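Long-range contact in racemase, putative (Roseobacter denitrificans, PDB 3TCS), which probably acts as a magnesium-dependent hydro-lyase or racemase of the mandelate racemase/muconate lactonizing enzyme family and binds D-alanine beside its metal: residues 201-215 with 227-241. Numbering follows the deposited sequence.
Sequences DLLIDANSCYTPDRA and FCHFEEPCPYWELAQ. With MG (magnesium ion), chain J; DAL (D-alanine), chain L.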
ATOM      1  N   ASP B 201      -3.794  16.324  31.214  1.00 10.93           N
ATOM      2  CA  ASP B 201      -4.511  16.222  29.953  1.00 11.40           C
ATOM      3  C   ASP B 201      -4.865  14.766  29.727  1.00 10.19           C
ATOM      4  O   ASP B 201      -4.058  13.877  29.987  1.00 10.20           O
ATOM      5  CB  ASP B 201      -3.651  16.713  28.788  1.00 14.35           C
ATOM      6  CG  ASP B 201      -3.452  18.212  28.802  1.00 19.61           C
ATOM      7  OD1 ASP B 201      -4.456  18.944  28.944  1.00 22.09           O
ATOM      8  OD2 ASP B 201      -2.295  18.657  28.658  1.00 23.04           O
ATOM      9  N   LEU B 202      -6.073  14.521  29.242  1.00  8.67           N
ATOM     10  CA  LEU B 202      -6.503  13.160  28.982  1.00  7.92           C
ATOM     11  C   LEU B 202      -6.851  13.015  27.515  1.00  8.57           C
ATOM     12  O   LEU B 202      -7.610  13.815  26.959  1.00  8.31           O
ATOM     13  CB  LEU B 202      -7.706  12.805  29.858  1.00  7.96           C
ATOM     14  CG  LEU B 202      -7.425  12.854  31.361  1.00  7.93           C
ATOM     15  CD1 LEU B 202      -8.694  12.517  32.138  1.00  8.28           C
ATOM     16  CD2 LEU B 202      -6.309  11.862  31.698  1.00  9.14           C
ATOM     17  N   LEU B 203      -6.274  11.991  26.897  1.00  7.97           N
ATOM     18  CA  LEU B 203      -6.475  11.695  25.487  1.00  7.34           C
ATOM     19  C   LEU B 203      -7.057  10.293  25.362  1.00  6.79           C
ATOM     20  O   LEU B 203      -6.922   9.476  26.271  1.00  6.39           O
ATOM     21  CB  LEU B 203      -5.135  11.716  24.747  1.00  6.94           C
ATOM     22  CG  LEU B 203      -4.266  12.975  24.754  1.00 10.35           C
ATOM     23  CD1 LEU B 203      -3.708  13.247  26.155  1.00 12.23           C
ATOM     24  CD2 LEU B 203      -3.128  12.776  23.765  1.00  9.81           C
ATOM     25  N   ILE B 204      -7.702  10.008  24.241  1.00  6.71           N
ATOM     26  CA  ILE B 204      -8.237   8.671  24.040  1.00  8.52           C
ATOM     27  C   ILE B 204      -8.094   8.324  22.559  1.00  9.11           C
ATOM     28  O   ILE B 204      -8.062   9.212  21.707  1.00  9.65           O
ATOM     29  CB  ILE B 204      -9.708   8.572  24.519  1.00  7.90           C
ATOM     30  CG1 ILE B 204     -10.040   7.114  24.846  1.00  8.53           C
ATOM     31  CG2 ILE B 204     -10.649   9.122  23.457  1.00  9.70           C
ATOM     32  CD1 ILE B 204     -11.277   6.940  25.719  1.00  7.57           C
ATOM     33  N   ASP B 205      -7.978   7.033  22.259  1.00  7.53           N
ATOM     34  CA  ASP B 205      -7.795   6.572  20.883  1.00  6.58           C
ATOM     35  C   ASP B 205      -8.767   5.423  20.639  1.00  8.09           C
ATOM     36  O   ASP B 205      -8.752   4.438  21.374  1.00  8.13           O
ATOM     37  CB  ASP B 205      -6.353   6.073  20.707  1.00  8.44           C
ATOM     38  CG  ASP B 205      -5.942   5.948  19.250  1.00  9.13           C
ATOM     39  OD1 ASP B 205      -6.807   5.652  18.399  1.00  8.59           O
ATOM     40  OD2 ASP B 205      -4.736   6.133  18.970  1.00  9.17           O
ATOM     41  N   ALA B 206      -9.605   5.539  19.613  1.00  8.06           N
ATOM     42  CA  ALA B 206     -10.588   4.493  19.320  1.00  8.58           C
ATOM     43  C   ALA B 206     -10.157   3.528  18.218  1.00  8.78           C
ATOM     44  O   ALA B 206     -10.876   2.581  17.892  1.00 10.13           O
ATOM     45  CB  ALA B 206     -11.926   5.130  18.954  1.00  9.92           C
ATOM     46  N   ASN B 207      -8.988   3.781  17.644  1.00  8.67           N
ATOM     47  CA  ASN B 207      -8.434   2.946  16.585  1.00  9.80           C
ATOM     48  C   ASN B 207      -9.437   2.428  15.551  1.00 10.42           C
ATOM     49  O   ASN B 207      -9.578   1.221  15.363  1.00  9.41           O
ATOM     50  CB  ASN B 207      -7.658   1.779  17.210  1.00 10.65           C
ATOM     51  CG  ASN B 207      -6.375   2.238  17.898  1.00 13.76           C
ATOM     52  OD1 ASN B 207      -5.383   2.574  17.238  1.00 14.68           O
ATOM     53  ND2 ASN B 207      -6.396   2.276  19.226  1.00  9.14           N
ATOM     54  N   SER B 208     -10.132   3.356  14.891  1.00 10.90           N
ATOM     55  CA  SER B 208     -11.098   3.042  13.833  1.00 11.66           C
ATOM     56  C   SER B 208     -12.311   2.200  14.222  1.00 12.30           C
ATOM     57  O   SER B 208     -12.919   1.555  13.370  1.00 12.92           O
ATOM     58  CB  SER B 208     -10.380   2.344  12.670  1.00 12.81           C
ATOM     59  OG  SER B 208      -9.455   3.207  12.033  1.00 13.36           O
ATOM     60  N   CYS B 209     -12.698   2.230  15.487  1.00 12.17           N
ATOM     61  CA  CYS B 209     -13.822   1.411  15.922  1.00 13.89           C
ATOM     62  C   CYS B 209     -15.246   1.846  15.578  1.00 14.56           C
ATOM     63  O   CYS B 209     -16.076   1.017  15.204  1.00 15.47           O
ATOM     64  CB  CYS B 209     -13.742   1.208  17.436  1.00 14.93           C
ATOM     65  SG  CYS B 209     -15.167   0.326  18.143  1.00 18.00           S
ATOM     66  N   TYR B 210     -15.516   3.142  15.682  1.00 13.31           N
ATOM     67  CA  TYR B 210     -16.868   3.674  15.517  1.00 14.58           C
ATOM     68  C   TYR B 210     -17.412   4.198  14.201  1.00 14.15           C
ATOM     69  O   TYR B 210     -16.675   4.556  13.289  1.00 14.60           O
ATOM     70  CB  TYR B 210     -17.073   4.787  16.544  1.00 12.78           C
ATOM     71  CG  TYR B 210     -16.677   4.424  17.952  1.00 15.61           C
ATOM     72  CD1 TYR B 210     -17.270   3.345  18.605  1.00 15.26           C
ATOM     73  CD2 TYR B 210     -15.738   5.186  18.652  1.00 15.99           C
ATOM     74  CE1 TYR B 210     -16.946   3.033  19.922  1.00 15.98           C
ATOM     75  CE2 TYR B 210     -15.405   4.880  19.977  1.00 15.97           C
ATOM     76  CZ  TYR B 210     -16.019   3.802  20.601  1.00 16.07           C
ATOM     77  OH  TYR B 210     -15.730   3.512  21.912  1.00 13.66           O
ATOM     78  N   THR B 211     -18.742   4.243  14.140  1.00 15.53           N
ATOM     79  CA  THR B 211     -19.458   4.809  13.005  1.00 13.94           C
ATOM     80  C   THR B 211     -19.558   6.262  13.470  1.00 13.69           C
ATOM     81  O   THR B 211     -19.418   6.536  14.663  1.00 12.32           O
ATOM     82  CB  THR B 211     -20.889   4.240  12.874  1.00 14.11           C
ATOM     83  OG1 THR B 211     -21.602   4.454  14.101  1.00 14.91           O
ATOM     84  CG2 THR B 211     -20.852   2.755  12.559  1.00 17.11           C
ATOM     85  N   PRO B 212     -19.792   7.212  12.551  1.00 13.70           N
ATOM     86  CA  PRO B 212     -19.887   8.609  12.987  1.00 14.38           C
ATOM     87  C   PRO B 212     -20.858   8.877  14.143  1.00 15.92           C
ATOM     88  O   PRO B 212     -20.519   9.601  15.080  1.00 13.66           O
ATOM     89  CB  PRO B 212     -20.278   9.337  11.704  1.00 15.78           C
ATOM     90  CG  PRO B 212     -19.541   8.560  10.669  1.00 15.11           C
ATOM     91  CD  PRO B 212     -19.809   7.123  11.080  1.00 14.18           C
ATOM     92  N   ASP B 213     -22.056   8.297  14.089  1.00 16.16           N
ATOM     93  CA  ASP B 213     -23.036   8.514  15.156  1.00 17.64           C
ATOM     94  C   ASP B 213     -22.562   8.026  16.518  1.00 16.35           C
ATOM     95  O   ASP B 213     -22.692   8.733  17.514  1.00 15.78           O
ATOM     96  CB  ASP B 213     -24.373   7.847  14.818  1.00 21.79           C
ATOM     97  CG  ASP B 213     -25.131   8.587  13.739  1.00 25.83           C
ATOM     98  OD1 ASP B 213     -25.082   9.834  13.740  1.00 29.73           O
ATOM     99  OD2 ASP B 213     -25.783   7.929  12.901  1.00 29.55           O
ATOM    100  N   ARG B 214     -22.012   6.819  16.564  1.00 15.21           N
ATOM    101  CA  ARG B 214     -21.529   6.269  17.822  1.00 14.34           C
ATOM    102  C   ARG B 214     -20.334   7.067  18.343  1.00 14.34           C
ATOM    103  O   ARG B 214     -20.198   7.281  19.551  1.00 13.01           O
ATOM    104  CB  ARG B 214     -21.150   4.795  17.645  1.00 14.38           C
ATOM    105  CG  ARG B 214     -20.521   4.149  18.878  1.00 16.35           C
ATOM    106  CD  ARG B 214     -21.372   4.335  20.136  1.00 18.75           C
ATOM    107  NE  ARG B 214     -20.745   3.685  21.285  1.00 19.83           N
ATOM    108  CZ  ARG B 214     -21.032   3.941  22.557  1.00 21.34           C
ATOM    109  NH1 ARG B 214     -21.951   4.846  22.871  1.00 20.94           N
ATOM    110  NH2 ARG B 214     -20.390   3.289  23.519  1.00 21.64           N
ATOM    111  N   ALA B 215     -19.469   7.504  17.432  1.00 12.30           N
ATOM    112  CA  ALA B 215     -18.297   8.286  17.809  1.00 12.62           C
ATOM    113  C   ALA B 215     -18.732   9.611  18.420  1.00 11.57           C
ATOM    114  O   ALA B 215     -18.109  10.108  19.363  1.00 13.34           O
ATOM    115  CB  ALA B 215     -17.411   8.540  16.586  1.00 10.95           C
ATOM    116  N   PHE B 227     -11.782  15.668  28.396  1.00 10.88           N
ATOM    117  CA  PHE B 227     -10.729  15.102  27.547  1.00 10.73           C
ATOM    118  C   PHE B 227     -10.460  16.133  26.453  1.00 11.36           C
ATOM    119  O   PHE B 227     -11.357  16.877  26.072  1.00 12.26           O
ATOM    120  CB  PHE B 227     -11.172  13.779  26.909  1.00  8.57           C
ATOM    121  CG  PHE B 227     -10.945  12.573  27.777  1.00  9.47           C
ATOM    122  CD1 PHE B 227     -11.564  12.460  29.018  1.00 10.75           C
ATOM    123  CD2 PHE B 227     -10.131  11.532  27.337  1.00  9.69           C
ATOM    124  CE1 PHE B 227     -11.378  11.322  29.811  1.00  9.93           C
ATOM    125  CE2 PHE B 227      -9.936  10.394  28.115  1.00  8.80           C
ATOM    126  CZ  PHE B 227     -10.563  10.289  29.358  1.00 10.96           C
ATOM    127  N   CYS B 228      -9.240  16.169  25.929  1.00 10.90           N
ATOM    128  CA  CYS B 228      -8.910  17.161  24.908  1.00 11.35           C
ATOM    129  C   CYS B 228      -8.434  16.573  23.587  1.00 10.81           C
ATOM    130  O   CYS B 228      -8.050  17.316  22.689  1.00 11.08           O
ATOM    131  CB  CYS B 228      -7.817  18.086  25.437  1.00 13.69           C
ATOM    132  SG  CYS B 228      -6.251  17.227  25.763  1.00 22.67           S
ATOM    133  N   HIS B 229      -8.503  15.253  23.447  1.00  9.47           N
ATOM    134  CA  HIS B 229      -7.983  14.605  22.246  1.00  9.24           C
ATOM    135  C   HIS B 229      -8.739  13.298  21.969  1.00  8.12           C
ATOM    136  O   HIS B 229      -8.719  12.386  22.784  1.00  9.47           O
ATOM    137  CB  HIS B 229      -6.486  14.382  22.521  1.00  9.15           C
ATOM    138  CG  HIS B 229      -5.736  13.658  21.450  1.00 10.50           C
ATOM    139  ND1 HIS B 229      -4.644  14.211  20.819  1.00 10.83           N
ATOM    140  CD2 HIS B 229      -5.812  12.378  21.016  1.00 10.89           C
ATOM    141  CE1 HIS B 229      -4.072  13.301  20.053  1.00 10.95           C
ATOM    142  NE2 HIS B 229      -4.759  12.178  20.154  1.00 11.87           N
ATOM    143  N   PHE B 230      -9.424  13.234  20.827  1.00  6.54           N
ATOM    144  CA  PHE B 230     -10.204  12.060  20.422  1.00  6.87           C
ATOM    145  C   PHE B 230      -9.588  11.531  19.127  1.00  8.08           C
ATOM    146  O   PHE B 230      -9.840  12.056  18.035  1.00  7.56           O
ATOM    147  CB  PHE B 230     -11.671  12.468  20.209  1.00  6.97           C
ATOM    148  CG  PHE B 230     -12.621  11.310  20.012  1.00  7.26           C
ATOM    149  CD1 PHE B 230     -12.207   9.995  20.204  1.00  8.68           C
ATOM    150  CD2 PHE B 230     -13.945  11.548  19.660  1.00  9.14           C
ATOM    151  CE1 PHE B 230     -13.104   8.932  20.047  1.00  7.80           C
ATOM    152  CE2 PHE B 230     -14.850  10.500  19.501  1.00  6.32           C
ATOM    153  CZ  PHE B 230     -14.431   9.190  19.695  1.00  8.57           C
ATOM    154  N   GLU B 231      -8.789  10.477  19.255  1.00  7.28           N
ATOM    155  CA  GLU B 231      -8.077   9.918  18.114  1.00  7.85           C
ATOM    156  C   GLU B 231      -8.735   8.784  17.338  1.00  8.37           C
ATOM    157  O   GLU B 231      -9.282   7.842  17.921  1.00  9.90           O
ATOM    158  CB  GLU B 231      -6.687   9.468  18.574  1.00  7.45           C
ATOM    159  CG  GLU B 231      -5.722   9.119  17.451  1.00 10.98           C
ATOM    160  CD  GLU B 231      -4.296   8.960  17.960  1.00 11.73           C
ATOM    161  OE1 GLU B 231      -3.953   9.624  18.960  1.00 11.78           O
ATOM    162  OE2 GLU B 231      -3.516   8.196  17.354  1.00  9.83           O
ATOM    163  N   GLU B 232      -8.655   8.898  16.012  1.00  6.49           N
ATOM    164  CA  GLU B 232      -9.174   7.904  15.074  1.00  8.08           C
ATOM    165  C   GLU B 232     -10.530   7.333  15.484  1.00  9.24           C
ATOM    166  O   GLU B 232     -10.675   6.129  15.713  1.00  7.97           O
ATOM    167  CB  GLU B 232      -8.147   6.779  14.928  1.00  8.40           C
ATOM    168  CG  GLU B 232      -8.256   5.990  13.639  1.00  8.08           C
ATOM    169  CD  GLU B 232      -7.111   5.004  13.480  1.00 11.42           C
ATOM    170  OE1 GLU B 232      -5.946   5.446  13.537  1.00 12.15           O
ATOM    171  OE2 GLU B 232      -7.374   3.795  13.298  1.00 12.06           O
ATOM    172  N   PRO B 233     -11.550   8.197  15.573  1.00  8.70           N
ATOM    173  CA  PRO B 233     -12.884   7.740  15.963  1.00  8.99           C
ATOM    174  C   PRO B 233     -13.513   6.739  14.998  1.00 11.61           C
ATOM    175  O   PRO B 233     -14.168   5.789  15.429  1.00 10.98           O
ATOM    176  CB  PRO B 233     -13.682   9.039  16.046  1.00  9.78           C
ATOM    177  CG  PRO B 233     -13.014   9.915  15.030  1.00  9.56           C
ATOM    178  CD  PRO B 233     -11.549   9.640  15.284  1.00  9.36           C
ATOM    179  N   CYS B 234     -13.306   6.958  13.699  1.00 10.07           N
ATOM    180  CA  CYS B 234     -13.879   6.095  12.666  1.00 11.42           C
ATOM    181  C   CYS B 234     -12.815   5.426  11.806  1.00 11.03           C
ATOM    182  O   CYS B 234     -11.642   5.802  11.852  1.00 11.21           O
ATOM    183  CB  CYS B 234     -14.788   6.922  11.750  1.00 11.06           C
ATOM    184  SG  CYS B 234     -16.034   7.913  12.599  1.00 13.76           S
ATOM    185  N   PRO B 235     -13.211   4.415  11.008  1.00 11.39           N
ATOM    186  CA  PRO B 235     -12.244   3.733  10.141  1.00 10.99           C
ATOM    187  C   PRO B 235     -11.407   4.810   9.452  1.00 11.85           C
ATOM    188  O   PRO B 235     -11.946   5.694   8.784  1.00 11.84           O
ATOM    189  CB  PRO B 235     -13.139   2.966   9.177  1.00 11.72           C
ATOM    190  CG  PRO B 235     -14.282   2.552  10.080  1.00 12.78           C
ATOM    191  CD  PRO B 235     -14.556   3.823  10.871  1.00 11.01           C
ATOM    192  N   TYR B 236     -10.091   4.740   9.621  1.00 10.83           N
ATOM    193  CA  TYR B 236      -9.205   5.756   9.065  1.00 11.49           C
ATOM    194  C   TYR B 236      -9.283   5.981   7.560  1.00 12.52           C
ATOM    195  O   TYR B 236      -8.970   7.076   7.084  1.00 12.73           O
ATOM    196  CB  TYR B 236      -7.756   5.477   9.486  1.00 10.61           C
ATOM    197  CG  TYR B 236      -7.051   4.369   8.730  1.00 11.71           C
ATOM    198  CD1 TYR B 236      -6.550   4.584   7.445  1.00 13.32           C
ATOM    199  CD2 TYR B 236      -6.848   3.118   9.318  1.00 12.42           C
ATOM    200  CE1 TYR B 236      -5.858   3.578   6.763  1.00 12.86           C
ATOM    201  CE2 TYR B 236      -6.158   2.104   8.647  1.00 12.13           C
ATOM    202  CZ  TYR B 236      -5.665   2.341   7.372  1.00 13.47           C
ATOM    203  OH  TYR B 236      -4.966   1.347   6.720  1.00 12.17           O
ATOM    204  N   TRP B 237      -9.699   4.956   6.820  1.00 12.32           N
ATOM    205  CA  TRP B 237      -9.813   5.045   5.368  1.00 15.91           C
ATOM    206  C   TRP B 237     -11.113   5.695   4.894  1.00 17.55           C
ATOM    207  O   TRP B 237     -11.340   5.821   3.693  1.00 19.79           O
ATOM    208  CB  TRP B 237      -9.668   3.653   4.743  1.00 16.09           C
ATOM    209  CG  TRP B 237     -10.654   2.631   5.247  1.00 15.64           C
ATOM    210  CD1 TRP B 237     -11.887   2.354   4.731  1.00 16.08           C
ATOM    211  CD2 TRP B 237     -10.486   1.762   6.375  1.00 15.78           C
ATOM    212  NE1 TRP B 237     -12.496   1.366   5.465  1.00 17.72           N
ATOM    213  CE2 TRP B 237     -11.660   0.983   6.481  1.00 16.35           C
ATOM    214  CE3 TRP B 237      -9.458   1.566   7.307  1.00 17.08           C
ATOM    215  CZ2 TRP B 237     -11.836   0.021   7.482  1.00 17.70           C
ATOM    216  CZ3 TRP B 237      -9.632   0.609   8.306  1.00 18.39           C
ATOM    217  CH2 TRP B 237     -10.815  -0.152   8.382  1.00 19.31           C
ATOM    218  N   GLU B 238     -11.965   6.099   5.834  1.00 16.40           N
ATOM    219  CA  GLU B 238     -13.229   6.765   5.506  1.00 17.05           C
ATOM    220  C   GLU B 238     -13.138   8.212   5.977  1.00 16.36           C
ATOM    221  O   GLU B 238     -13.694   8.581   7.015  1.00 16.36           O
ATOM    222  CB  GLU B 238     -14.407   6.076   6.204  1.00 18.37           C
ATOM    223  CG  GLU B 238     -14.706   4.666   5.716  1.00 20.53           C
ATOM    224  CD  GLU B 238     -15.070   4.613   4.241  1.00 24.27           C
ATOM    225  OE1 GLU B 238     -15.661   5.588   3.732  1.00 24.66           O
ATOM    226  OE2 GLU B 238     -14.781   3.589   3.588  1.00 27.23           O
ATOM    227  N   LEU B 239     -12.433   9.030   5.203  1.00 14.91           N
ATOM    228  CA  LEU B 239     -12.226  10.429   5.546  1.00 15.37           C
ATOM    229  C   LEU B 239     -13.507  11.202   5.850  1.00 15.47           C
ATOM    230  O   LEU B 239     -13.542  11.999   6.788  1.00 15.44           O
ATOM    231  CB  LEU B 239     -11.452  11.125   4.424  1.00 16.67           C
ATOM    232  CG  LEU B 239     -10.060  10.550   4.143  1.00 18.76           C
ATOM    233  CD1 LEU B 239      -9.433  11.281   2.964  1.00 20.80           C
ATOM    234  CD2 LEU B 239      -9.186  10.681   5.383  1.00 20.88           C
ATOM    235  N   ALA B 240     -14.552  10.968   5.059  1.00 14.57           N
ATOM    236  CA  ALA B 240     -15.822  11.662   5.251  1.00 15.04           C
ATOM    237  C   ALA B 240     -16.457  11.358   6.612  1.00 14.93           C
ATOM    238  O   ALA B 240     -17.058  12.237   7.230  1.00 15.01           O
ATOM    239  CB  ALA B 240     -16.790  11.299   4.127  1.00 16.87           C
ATOM    240  N   GLN B 241     -16.332  10.117   7.071  1.00 13.67           N
ATOM    241  CA  GLN B 241     -16.883   9.731   8.367  1.00 14.63           C
ATOM    242  C   GLN B 241     -16.159  10.483   9.479  1.00 12.59           C
ATOM    243  O   GLN B 241     -16.785  11.053  10.374  1.00 12.05           O
ATOM    244  CB  GLN B 241     -16.727   8.224   8.588  1.00 16.35           C
ATOM    245  CG  GLN B 241     -17.752   7.372   7.856  1.00 19.95           C
ATOM    246  CD  GLN B 241     -17.531   5.891   8.083  1.00 22.68           C
ATOM    247  OE1 GLN B 241     -17.152   5.465   9.178  1.00 22.73           O
ATOM    248  NE2 GLN B 241     -17.779   5.093   7.052  1.00 24.80           N
TER
HETATM  249 MG    MG J 368      -3.541   6.182  17.280  1.00 10.98          MG
HETATM  250  N   DAL L 370      -1.563   6.306  18.575  1.00 11.02           N
HETATM  251  CA  DAL L 370      -1.728   4.944  19.114  1.00 13.70           C
HETATM  252  CB  DAL L 370      -0.403   4.416  19.646  1.00  9.29           C
HETATM  253  C   DAL L 370      -2.218   4.033  18.039  1.00 13.37           C
HETATM  254  O   DAL L 370      -3.253   4.252  17.497  1.00 20.29           O
HETATM  255  O   HOH W   1      -5.249   5.565  16.225  1.00 10.81           O
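Asp205 and Glu231 end two neighbouring parallel strands and reach one magnesium ion, Asp205 through OD2 at 2.1 Å and Glu231 through OE2 at 2.0 Å; carboxylates suit this cation because they offer anionic oxygens. As paired residues they put their side chains on the same face of the sheet; with CG anti to the backbone N (chi1 -164° and -168°) both carboxylates then reach the metal. Glu257 adds a third ligand, while D-alanine and a water complete the shell. The imidazole of His229 donates from NE2, nearly in its ring plane, to Glu231 OE1 at 2.9 Å; Lys167 forms a salt bridge with that same oxygen, so OE1 is held by His229 and Lys167 while OE2 is held by the metal, which together limit how the carboxylate can turn.

Backbone bonds zip the strands together, alternating from Ile204 N to His229 O, Glu231 N to Ile204 O and Ala206 N to Glu231 O; Tyr210 N to Pro233 O joins the loops. There the Ser208 hydroxyl can donate to Glu232 OE2 (2.5 Å) and accept from Tyr236 N at once.

The other side chains meet mainly by apolar and CH-pi packing. The flat Phe227 ring gives Leu202 CB a face to lie on, 3.6 Å from its centroid, and its CE2 meets Ile204 CB at 4.0 Å; Leu203 CD2 likewise covers a face of His229. Replacing Phe227 by alanine would probably open a gap beside Leu202 and Ile204, depriving Leu202 CB of its aromatic face. The flat Phe230 ring lies alongside Ile204, CD1 to CG2 3.7 Å, with Ala215 O at its edge.

This is one right-handed beta-alpha-beta unit of the TIM barrel: helix 212-224 links the strands, strands 165-169 and 252-255 flank them, and helix 184-196 packs on Leu202 and Phe227.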